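Local atomic coordinates of HIAXHD3 (Humicola insolens, PDB entry 3ZXK), a protein that hydrolyses, as a family 43 glycoside hydrolase, alpha-L-arabinofuranose side chains, probably those of arabinoxylan. Residues H17-V22 / I83-L88; Y142-L147 / M154-G159; P161-A166 / Q189-A194. All blocks are in the same frame, centred on the assembly; numbering follows the deposited sequence. Where two conformers were deposited one is given.

All three contacts lie in the catalytic half of the chain, where small antiparallel sheets stand round an axis as the blades of the five-bladed beta-propeller of family 43. They follow one another along the chain, contact 1 closing before contact 2 opens and contact 2 before contact 3. Contacts 1 and 2 have centres 11 Å apart, contacts 2 and 3 only 9 Å. Contact 1 joins strands 21-25 and 87-91 and the loops leading into them; contact 2 is the hairpin of strands 145-148 and 154-158; contact 3 links that same sheet, through strand 163-168, to the next. Trp84, Tyr142 and Glu192, one from each contact, line the glycan pocket.

Contact 1: residues H17-V22 / I83-L88; sequences HPALEV and IWASTL
Glu21 and Thr87 make the polar centre of this contact. Their side chains lie side by side and point the same way, and Thr87 OG1 donates to Glu21 OE1 over 2.6 Å. The hydroxyl meets that oxygen from above the carboxylate plane, 44° out of it. Two torsions bring the glutamate here: CG stands opposite the backbone N (chi1 170°), and a bend at chi2 of 93° swings the carboxylate across to the threonine. Thr87 OG1 also meets the backbone of contact 2, so the one hydroxyl donates a hydrogen bond to Glu21 and accepts one from Leu146 N. The other carboxylate oxygen, OE2, forms a salt bridge with Arg89, which probably helps to keep Glu21 ionised.

A water makes the second polar link. It donates to Ala19 O at 2.9 Å and accepts from Ser86 N at 2.8 Å, joining two backbones that do not bond directly at this point. Within 83-88, Ser86 OG turns back to Trp84 O at 2.8 Å, approaching from above the carbonyl plane and tying down the turn that carries the pocket residue Trp84.

The apolar share is small: Ala19 CB meets Ala85 CB at 3.7 Å. Separately, Glu21 CG is in van der Waals contact with Leu88 O at 3.4 Å. That carbonyl, like Leu88 N, is buried here without a polar partner.

Residues 21-22 begin strand 21-25, an outermost strand of its four-stranded sheet, and residues 87-88 lie on strand 87-91, an outermost strand of the next; the contact therefore joins two propeller blades. Strand 28-32 pairs with strand 21-25, strand 96-103 with strand 87-91, and Arg195 of strand 192-199 reaches both segments, bonding to Leu20 O and Ser86 O.

Contact 2: residues Y142-L147 / M154-G159; sequences YDAGLL and MYIAYG. With XYP (beta-D-xylopyranose), chain C.
Leu146 packs against Met154 and Ile156 on one face of a beta hairpin, the tight part of this contact. Its CD1 touches Met154 CE at 3.9 Å; a bend at chi3 (72°) turns the methionine methyl toward it. Beyond it on the same face, Ala144 CB meets Ile156 CG2 at 3.7 Å. Backbone bonds hold the strands together: Gly145 and Ala157 form one antiparallel hydrogen-bonded pair, Leu147 and Tyr155 another, with Leu147 N to Tyr155 O at 2.9 Å and nearly straight (171°).

Toward the sugar the pairing loosens. Gly159 N still reaches Tyr142 O at 2.9 Å, but a water spans Asp143 O and Gly159 O where the strands part. The partly exposed Tyr142 ring has Gly159 O near its plane at one edge and Asp143 OD1 above one face, offset toward the rim. Its OH lies 2.7 Å from O5 of the chain C xylose and is hydrogen-bonded to Glu192, so it stands between protein and ligand.

Strand 163-168 continues the sheet beyond 154-158, while strands 87-91 and 96-103 of the neighbouring blade pack on the Leu146 and Met154 side chains.

Contact 3: residues P161-A166 / Q189-A194; sequences PTINVA and QTVEGA. With XYP (beta-D-xylopyranose), chain B.
Val191 crosses Ile163 at about a right angle where two neighbouring blades of the beta-propeller meet: strand 163-168 lies in one four-stranded sheet, and strand 192-199 begins the next. Val191 CG2 sits 4.0 Å from Ile163 CG1, and Val207 of strand 202-209 packs on both residues. The single direct hydrogen bond between the segments runs from Val191 N to Pro161 O, 3.2 Å long and fairly straight at 166°. A water donates to the same Pro161 O and to Gln189 O, reinforcing the join on its more exposed side. Pro161, which follows a cis peptide bond, rests its CB against Thr190.

Glu192 leads from this join into the glycan pocket. From CB, its CG stands between the backbone N and the carbonyl carbon (chi1 66°), and the chain then runs extended, away from 161-166, with Thr208 and Pro210 packing on the side chain. CD comes within 3.8 Å of O3 of the chain B xylose. At the tip the two oxygens divide the work: OE1, the partner of Tyr142, is also hydrogen-bonded to Asn160 ND2, while OE2 faces the ligand. An alanine here is likely to leave both Asn160 ND2 and the sugar hydroxyl without this partner. Hydroxyl O3 of the chain B xylose donates to Glu192 OE2 at 2.9 Å.

Contact 1: residues H17-V22 / I83-L88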
loop_
_atom_site.group_PDB
_atom_site.type_symbol
_atom_site.label_atom_id
_atom_site.label_comp_id
_atom_site.label_asym_id
_atom_site.label_seq_id
_atom_site.Cartn_x
_atom_site.Cartn_y
_atom_site.Cartn_z
ATOM N N HIS A 17 -4.086 -1.866 0.102
ATOM C CA HIS A 17 -3.984 -0.483 -0.473
ATOM C C HIS A 17 -4.864 0.429 0.354
ATOM O O HIS A 17 -5.922 0.884 -0.092
ATOM C CB HIS A 17 -4.275 -0.459 -1.993
ATOM C CG HIS A 17 -3.075 -0.815 -2.850
ATOM N ND1 HIS A 17 -2.009 0.013 -2.999
ATOM C CD2 HIS A 17 -2.776 -1.960 -3.567
ATOM C CE1 HIS A 17 -1.090 -0.575 -3.796
ATOM N NE2 HIS A 17 -1.561 -1.779 -4.145
ATOM N N PRO A 18 -4.453 0.695 1.599
ATOM C CA PRO A 18 -5.314 1.408 2.548
ATOM C C PRO A 18 -5.415 2.902 2.330
ATOM O O PRO A 18 -4.618 3.485 1.573
ATOM C CB PRO A 18 -4.595 1.201 3.885
ATOM C CG PRO A 18 -3.158 1.117 3.498
ATOM C CD PRO A 18 -3.183 0.297 2.231
ATOM N N ALA A 19 -6.392 3.517 3.008
ATOM C CA ALA A 19 -6.577 4.980 3.012
ATOM C C ALA A 19 -6.727 5.582 1.620
ATOM O O ALA A 19 -6.214 6.661 1.324
ATOM C CB ALA A 19 -5.474 5.682 3.799
ATOM N N LEU A 20 -7.483 4.896 0.778
ATOM C CA LEU A 20 -7.549 5.231 -0.632
ATOM C C LEU A 20 -8.176 6.596 -0.891
ATOM O O LEU A 20 -9.075 7.025 -0.157
ATOM C CB LEU A 20 -8.260 4.110 -1.404
ATOM C CG LEU A 20 -9.768 3.938 -1.175
ATOM C CD1 LEU A 20 -10.562 4.739 -2.209
ATOM C CD2 LEU A 20 -10.151 2.463 -1.221
ATOM N N GLU A 21 -7.652 7.253 -1.924
ATOM C CA GLU A 21 -8.279 8.416 -2.575
ATOM C C GLU A 21 -8.535 7.976 -4.006
ATOM O O GLU A 21 -7.639 7.418 -4.610
ATOM C CB GLU A 21 -7.297 9.616 -2.588
ATOM C CG GLU A 21 -7.732 10.817 -3.457
ATOM C CD GLU A 21 -8.508 11.879 -2.694
ATOM O OE1 GLU A 21 -8.020 12.380 -1.655
ATOM O OE2 GLU A 21 -9.615 12.222 -3.146
ATOM N N VAL A 22 -9.736 8.206 -4.547
ATOM C CA VAL A 22 -10.026 7.875 -5.955
ATOM C C VAL A 22 -10.567 9.092 -6.691
ATOM O O VAL A 22 -11.324 9.885 -6.127
ATOM C CB VAL A 22 -11.068 6.732 -6.131
ATOM C CG1 VAL A 22 -10.450 5.337 -6.019
ATOM C CG2 VAL A 22 -12.292 6.918 -5.225
ATOM N N ILE A 83 3.871 7.498 5.840
ATOM C CA ILE A 83 2.684 7.935 5.134
ATOM C C ILE A 83 1.431 7.251 5.661
ATOM O O ILE A 83 1.238 6.044 5.497
ATOM C CB ILE A 83 2.823 7.698 3.616
ATOM C CG1 ILE A 83 3.993 8.537 3.085
ATOM C CG2 ILE A 83 1.502 7.984 2.886
ATOM C CD1 ILE A 83 4.352 8.251 1.619
ATOM N N TRP A 84 0.629 8.053 6.356
ATOM C CA TRP A 84 -0.709 7.661 6.796
ATOM C C TRP A 84 -1.708 8.150 5.749
ATOM O O TRP A 84 -1.342 8.340 4.571
ATOM C CB TRP A 84 -0.970 8.201 8.189
ATOM C CG TRP A 84 -0.264 7.431 9.276
ATOM C CD1 TRP A 84 1.017 6.884 9.251
ATOM C CD2 TRP A 84 -0.788 7.131 10.606
ATOM N NE1 TRP A 84 1.331 6.300 10.456
ATOM C CE2 TRP A 84 0.272 6.385 11.310
ATOM C CE3 TRP A 84 -2.002 7.359 11.245
ATOM C CZ2 TRP A 84 0.105 5.920 12.605
ATOM C CZ3 TRP A 84 -2.166 6.889 12.551
ATOM C CH2 TRP A 84 -1.136 6.187 13.221
ATOM N N ALA A 85 -2.976 8.328 6.108
ATOM C CA ALA A 85 -3.943 8.765 5.100
ATOM C C ALA A 85 -3.537 10.107 4.513
ATOM O O ALA A 85 -3.311 11.080 5.269
ATOM C CB ALA A 85 -5.348 8.835 5.677
ATOM N N SER A 86 -3.432 10.129 3.188
ATOM C CA SER A 86 -2.962 11.299 2.442
ATOM C C SER A 86 -3.888 11.602 1.272
ATOM O O SER A 86 -5.041 11.156 1.267
ATOM C CB SER A 86 -1.512 11.050 2.030
ATOM O OG SER A 86 -0.752 10.709 3.185
ATOM N N THR A 87 -3.462 12.415 0.317
ATOM C CA THR A 87 -4.416 12.838 -0.703
ATOM C C THR A 87 -3.701 13.167 -2.012
ATOM O O THR A 87 -2.557 13.594 -1.999
ATOM C CB THR A 87 -5.274 14.031 -0.193
ATOM O OG1 THR A 87 -6.298 14.304 -1.143
ATOM C CG2 THR A 87 -4.440 15.285 0.016
ATOM N N LEU A 88 -4.419 12.971 -3.118
ATOM C CA LEU A 88 -3.898 13.181 -4.472
ATOM C C LEU A 88 -5.021 13.695 -5.352
ATOM O O LEU A 88 -6.141 13.172 -5.288
ATOM C CB LEU A 88 -3.436 11.865 -5.079
ATOM C CG LEU A 88 -2.880 11.884 -6.504
ATOM C CD1 LEU A 88 -1.525 12.578 -6.470
ATOM C CD2 LEU A 88 -2.684 10.470 -7.030
HETATM O O HOH W 1 -3.651 7.889 1.545
#

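Contact 2: residues Y142-L147 / M154-G159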
loop_
_atom_site.group_PDB
_atom_site.type_symbol
_atom_site.label_atom_id
_atom_site.label_comp_id
_atom_site.label_asym_id
_atom_site.label_seq_id
_atom_site.Cartn_x
_atom_site.Cartn_y
_atom_site.Cartn_z
ATOM N N TYR A 142 -3.538 16.198 9.232
ATOM C CA TYR A 142 -3.768 14.780 9.553
ATOM C C TYR A 142 -4.999 14.282 8.782
ATOM O O TYR A 142 -6.046 14.931 8.806
ATOM C CB TYR A 142 -4.013 14.599 11.054
ATOM C CG TYR A 142 -4.338 13.161 11.400
ATOM C CD1 TYR A 142 -3.336 12.208 11.525
ATOM C CD2 TYR A 142 -5.659 12.740 11.543
ATOM C CE1 TYR A 142 -3.642 10.871 11.798
ATOM C CE2 TYR A 142 -5.969 11.418 11.839
ATOM C CZ TYR A 142 -4.963 10.491 11.950
ATOM O OH TYR A 142 -5.270 9.184 12.240
ATOM N N ASP A 143 -4.864 13.157 8.074
ATOM C CA ASP A 143 -5.958 12.626 7.260
ATOM C C ASP A 143 -6.513 13.692 6.276
ATOM O O ASP A 143 -7.698 14.090 6.286
ATOM C CB ASP A 143 -7.044 12.025 8.164
ATOM C CG ASP A 143 -6.698 10.610 8.635
ATOM O OD1 ASP A 143 -5.517 10.232 8.642
ATOM O OD2 ASP A 143 -7.628 9.877 8.983
ATOM N N ALA A 144 -5.615 14.125 5.403
ATOM C CA ALA A 144 -5.865 15.228 4.487
ATOM C C ALA A 144 -6.770 14.772 3.345
ATOM O O ALA A 144 -6.647 13.629 2.860
ATOM C CB ALA A 144 -4.531 15.717 3.922
ATOM N N GLY A 145 -7.639 15.687 2.919
ATOM C CA GLY A 145 -8.446 15.523 1.705
ATOM C C GLY A 145 -8.427 16.792 0.872
ATOM O O GLY A 145 -9.070 17.808 1.237
ATOM N N LEU A 146 -7.726 16.720 -0.265
ATOM C CA LEU A 146 -7.592 17.836 -1.194
ATOM C C LEU A 146 -8.786 17.975 -2.125
ATOM O O LEU A 146 -9.268 16.978 -2.660
ATOM C CB LEU A 146 -6.326 17.616 -2.070
ATOM C CG LEU A 146 -6.036 18.582 -3.230
ATOM C CD1 LEU A 146 -5.798 19.975 -2.678
ATOM C CD2 LEU A 146 -4.833 18.126 -4.051
ATOM N N LEU A 147 -9.211 19.229 -2.350
ATOM C CA LEU A 147 -10.155 19.589 -3.384
ATOM C C LEU A 147 -9.541 20.696 -4.235
ATOM O O LEU A 147 -9.104 21.684 -3.688
ATOM C CB LEU A 147 -11.485 20.116 -2.755
ATOM C CG LEU A 147 -12.401 20.850 -3.753
ATOM C CD1 LEU A 147 -12.880 19.881 -4.810
ATOM C CD2 LEU A 147 -13.597 21.497 -3.082
ATOM N N MET A 154 -7.455 25.792 -4.269
ATOM C CA MET A 154 -7.198 24.522 -3.629
ATOM C C MET A 154 -7.496 24.596 -2.115
ATOM O O MET A 154 -7.116 25.578 -1.418
ATOM C CB MET A 154 -5.756 24.102 -3.909
ATOM C CG MET A 154 -5.477 23.907 -5.401
ATOM S SD MET A 154 -3.720 23.662 -5.678
ATOM C CE MET A 154 -3.506 22.023 -5.017
ATOM N N TYR A 155 -8.190 23.569 -1.609
ATOM C CA TYR A 155 -8.570 23.436 -0.202
ATOM C C TYR A 155 -8.162 22.070 0.292
ATOM O O TYR A 155 -8.166 21.118 -0.477
ATOM C CB TYR A 155 -10.113 23.563 -0.035
ATOM C CG TYR A 155 -10.658 24.887 -0.496
ATOM C CD1 TYR A 155 -10.669 26.005 0.338
ATOM C CD2 TYR A 155 -11.136 25.031 -1.798
ATOM C CE1 TYR A 155 -11.142 27.218 -0.125
ATOM C CE2 TYR A 155 -11.622 26.250 -2.258
ATOM C CZ TYR A 155 -11.618 27.331 -1.398
ATOM O OH TYR A 155 -12.078 28.560 -1.810
ATOM N N ILE A 156 -7.845 21.983 1.583
ATOM C CA ILE A 156 -7.620 20.686 2.227
ATOM C C ILE A 156 -8.470 20.580 3.500
ATOM O O ILE A 156 -8.356 21.412 4.404
ATOM C CB ILE A 156 -6.131 20.417 2.548
ATOM C CG1 ILE A 156 -5.319 20.357 1.235
ATOM C CG2 ILE A 156 -5.959 19.127 3.359
ATOM C CD1 ILE A 156 -3.820 20.212 1.415
ATOM N N ALA A 157 -9.340 19.576 3.521
ATOM C CA ALA A 157 -10.060 19.186 4.712
ATOM C C ALA A 157 -9.169 18.203 5.498
ATOM O O ALA A 157 -8.482 17.350 4.910
ATOM C CB ALA A 157 -11.416 18.557 4.346
ATOM N N TYR A 158 -9.150 18.329 6.827
ATOM C CA TYR A 158 -8.289 17.474 7.637
ATOM C C TYR A 158 -8.734 17.453 9.065
ATOM O O TYR A 158 -9.573 18.257 9.458
ATOM C CB TYR A 158 -6.825 17.948 7.550
ATOM C CG TYR A 158 -6.597 19.294 8.195
ATOM C CD1 TYR A 158 -6.862 20.475 7.506
ATOM C CD2 TYR A 158 -6.093 19.381 9.499
ATOM C CE1 TYR A 158 -6.645 21.718 8.097
ATOM C CE2 TYR A 158 -5.864 20.612 10.099
ATOM C CZ TYR A 158 -6.129 21.786 9.386
ATOM O OH TYR A 158 -5.916 23.008 9.987
ATOM N N GLY A 159 -8.193 16.517 9.837
ATOM C CA GLY A 159 -8.377 16.595 11.294
ATOM C C GLY A 159 -8.882 15.309 11.896
ATOM O O GLY A 159 -9.322 14.402 11.196
HETATM C C1 XYP C . -4.955 7.330 15.706
HETATM C C2 XYP C . -3.536 7.505 16.244
HETATM C C3 XYP C . -3.374 8.895 16.866
HETATM C C4 XYP C . -3.763 9.962 15.840
HETATM C C5 XYP C . -5.213 9.737 15.428
HETATM O O2 XYP C . -3.239 6.477 17.195
HETATM O O3 XYP C . -2.019 9.075 17.283
HETATM O O4 XYP C . -3.573 11.299 16.328
HETATM O O5 XYP C . -5.308 8.428 14.843
HETATM O O HOH W 2 -9.803 14.052 8.386
#

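Contact 3: residues P161-A166 / Q189-A194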
loop_
_atom_site.group_PDB
_atom_site.type_symbol
_atom_site.label_atom_id
_atom_site.label_comp_id
_atom_site.label_asym_id
_atom_site.label_seq_id
_atom_site.Cartn_x
_atom_site.Cartn_y
_atom_site.Cartn_z
ATOM N N PRO A 161 -10.267 14.818 16.250
ATOM C CA PRO A 161 -11.575 14.223 16.061
ATOM C C PRO A 161 -12.592 15.105 15.341
ATOM O O PRO A 161 -13.729 14.662 15.080
ATOM C CB PRO A 161 -12.041 13.991 17.508
ATOM C CG PRO A 161 -11.464 15.147 18.253
ATOM C CD PRO A 161 -10.103 15.357 17.621
ATOM N N THR A 162 -12.187 16.336 15.031
ATOM C CA THR A 162 -13.046 17.315 14.359
ATOM C C THR A 162 -12.375 17.769 13.094
ATOM O O THR A 162 -11.149 17.621 12.927
ATOM C CB THR A 162 -13.351 18.523 15.257
ATOM O OG1 THR A 162 -12.121 19.088 15.709
ATOM C CG2 THR A 162 -14.129 18.075 16.469
ATOM N N ILE A 163 -13.183 18.281 12.164
ATOM C CA ILE A 163 -12.676 18.592 10.824
ATOM C C ILE A 163 -12.439 20.085 10.659
ATOM O O ILE A 163 -13.255 20.884 11.102
ATOM C CB ILE A 163 -13.609 18.057 9.710
ATOM C CG1 ILE A 163 -13.870 16.554 9.927
ATOM C CG2 ILE A 163 -12.990 18.273 8.324
ATOM C CD1 ILE A 163 -12.622 15.670 9.936
ATOM N N ASN A 164 -11.309 20.420 10.026
ATOM C CA ASN A 164 -10.947 21.791 9.630
ATOM C C ASN A 164 -10.800 21.879 8.110
ATOM O O ASN A 164 -10.621 20.853 7.444
ATOM C CB ASN A 164 -9.609 22.152 10.275
ATOM C CG ASN A 164 -9.561 21.746 11.721
ATOM O OD1 ASN A 164 -10.349 22.236 12.521
ATOM N ND2 ASN A 164 -8.687 20.788 12.046
ATOM N N VAL A 165 -10.877 23.087 7.561
ATOM C CA VAL A 165 -10.602 23.286 6.143
ATOM C C VAL A 165 -9.593 24.404 5.975
ATOM O O VAL A 165 -9.813 25.542 6.419
ATOM C CB VAL A 165 -11.888 23.600 5.330
ATOM C CG1 VAL A 165 -11.565 24.083 3.899
ATOM C CG2 VAL A 165 -12.827 22.405 5.318
ATOM N N ALA A 166 -8.492 24.077 5.311
ATOM C CA ALA A 166 -7.475 25.052 4.936
ATOM C C ALA A 166 -7.639 25.455 3.478
ATOM O O ALA A 166 -7.995 24.627 2.610
ATOM C CB ALA A 166 -6.073 24.467 5.102
ATOM N N GLN A 189 -18.456 11.759 18.995
ATOM C CA GLN A 189 -17.788 10.658 18.296
ATOM C C GLN A 189 -16.624 11.211 17.487
ATOM O O GLN A 189 -16.717 12.291 16.891
ATOM C CB GLN A 189 -18.748 9.953 17.330
ATOM C CG GLN A 189 -19.882 9.157 17.962
ATOM C CD GLN A 189 -20.875 8.627 16.926
ATOM O OE1 GLN A 189 -20.695 8.794 15.705
ATOM N NE2 GLN A 189 -21.944 8.012 17.408
ATOM N N THR A 190 -15.546 10.447 17.432
ATOM C CA THR A 190 -14.388 10.788 16.611
ATOM C C THR A 190 -14.661 10.575 15.126
ATOM O O THR A 190 -15.115 9.510 14.724
ATOM C CB THR A 190 -13.203 9.914 17.025
ATOM O OG1 THR A 190 -12.880 10.200 18.388
ATOM C CG2 THR A 190 -11.978 10.158 16.124
ATOM N N VAL A 191 -14.407 11.599 14.316
ATOM C CA VAL A 191 -14.299 11.376 12.885
ATOM C C VAL A 191 -12.904 11.722 12.349
ATOM O O VAL A 191 -12.141 12.449 12.992
ATOM C CB VAL A 191 -15.414 12.095 12.090
ATOM C CG1 VAL A 191 -16.799 11.649 12.590
ATOM C CG2 VAL A 191 -15.287 13.617 12.174
ATOM N N GLU A 192 -12.557 11.134 11.208
ATOM C CA GLU A 192 -11.256 11.356 10.542
ATOM C C GLU A 192 -11.401 10.920 9.074
ATOM O O GLU A 192 -12.499 10.747 8.565
ATOM C CB GLU A 192 -10.098 10.604 11.257
ATOM C CG GLU A 192 -10.145 9.074 11.208
ATOM C CD GLU A 192 -8.883 8.394 11.762
ATOM O OE1 GLU A 192 -7.997 9.058 12.354
ATOM O OE2 GLU A 192 -8.760 7.158 11.626
ATOM N N GLY A 193 -10.292 10.776 8.367
ATOM C CA GLY A 193 -10.338 10.241 6.999
ATOM C C GLY A 193 -10.949 11.128 5.927
ATOM O O GLY A 193 -11.409 10.606 4.892
ATOM N N ALA A 194 -10.921 12.458 6.115
ATOM C CA ALA A 194 -11.507 13.406 5.168
ATOM C C ALA A 194 -11.123 13.199 3.690
ATOM O O ALA A 194 -9.955 13.031 3.337
ATOM C CB ALA A 194 -11.220 14.854 5.605
HETATM C C1 XYP B . -7.894 3.125 14.882
HETATM C C2 XYP B . -7.765 4.012 13.639
HETATM C C3 XYP B . -6.458 4.797 13.637
HETATM C C4 XYP B . -6.373 5.662 14.891
HETATM C C5 XYP B . -7.256 5.122 16.016
HETATM O O2 XYP B . -7.791 3.224 12.445
HETATM O O3 XYP B . -6.394 5.621 12.464
HETATM O O4 XYP B . -5.013 6.093 14.971
HETATM O O5 XYP B . -7.217 3.697 16.010
HETATM O O HOH W 3 -16.164 14.875 16.171
#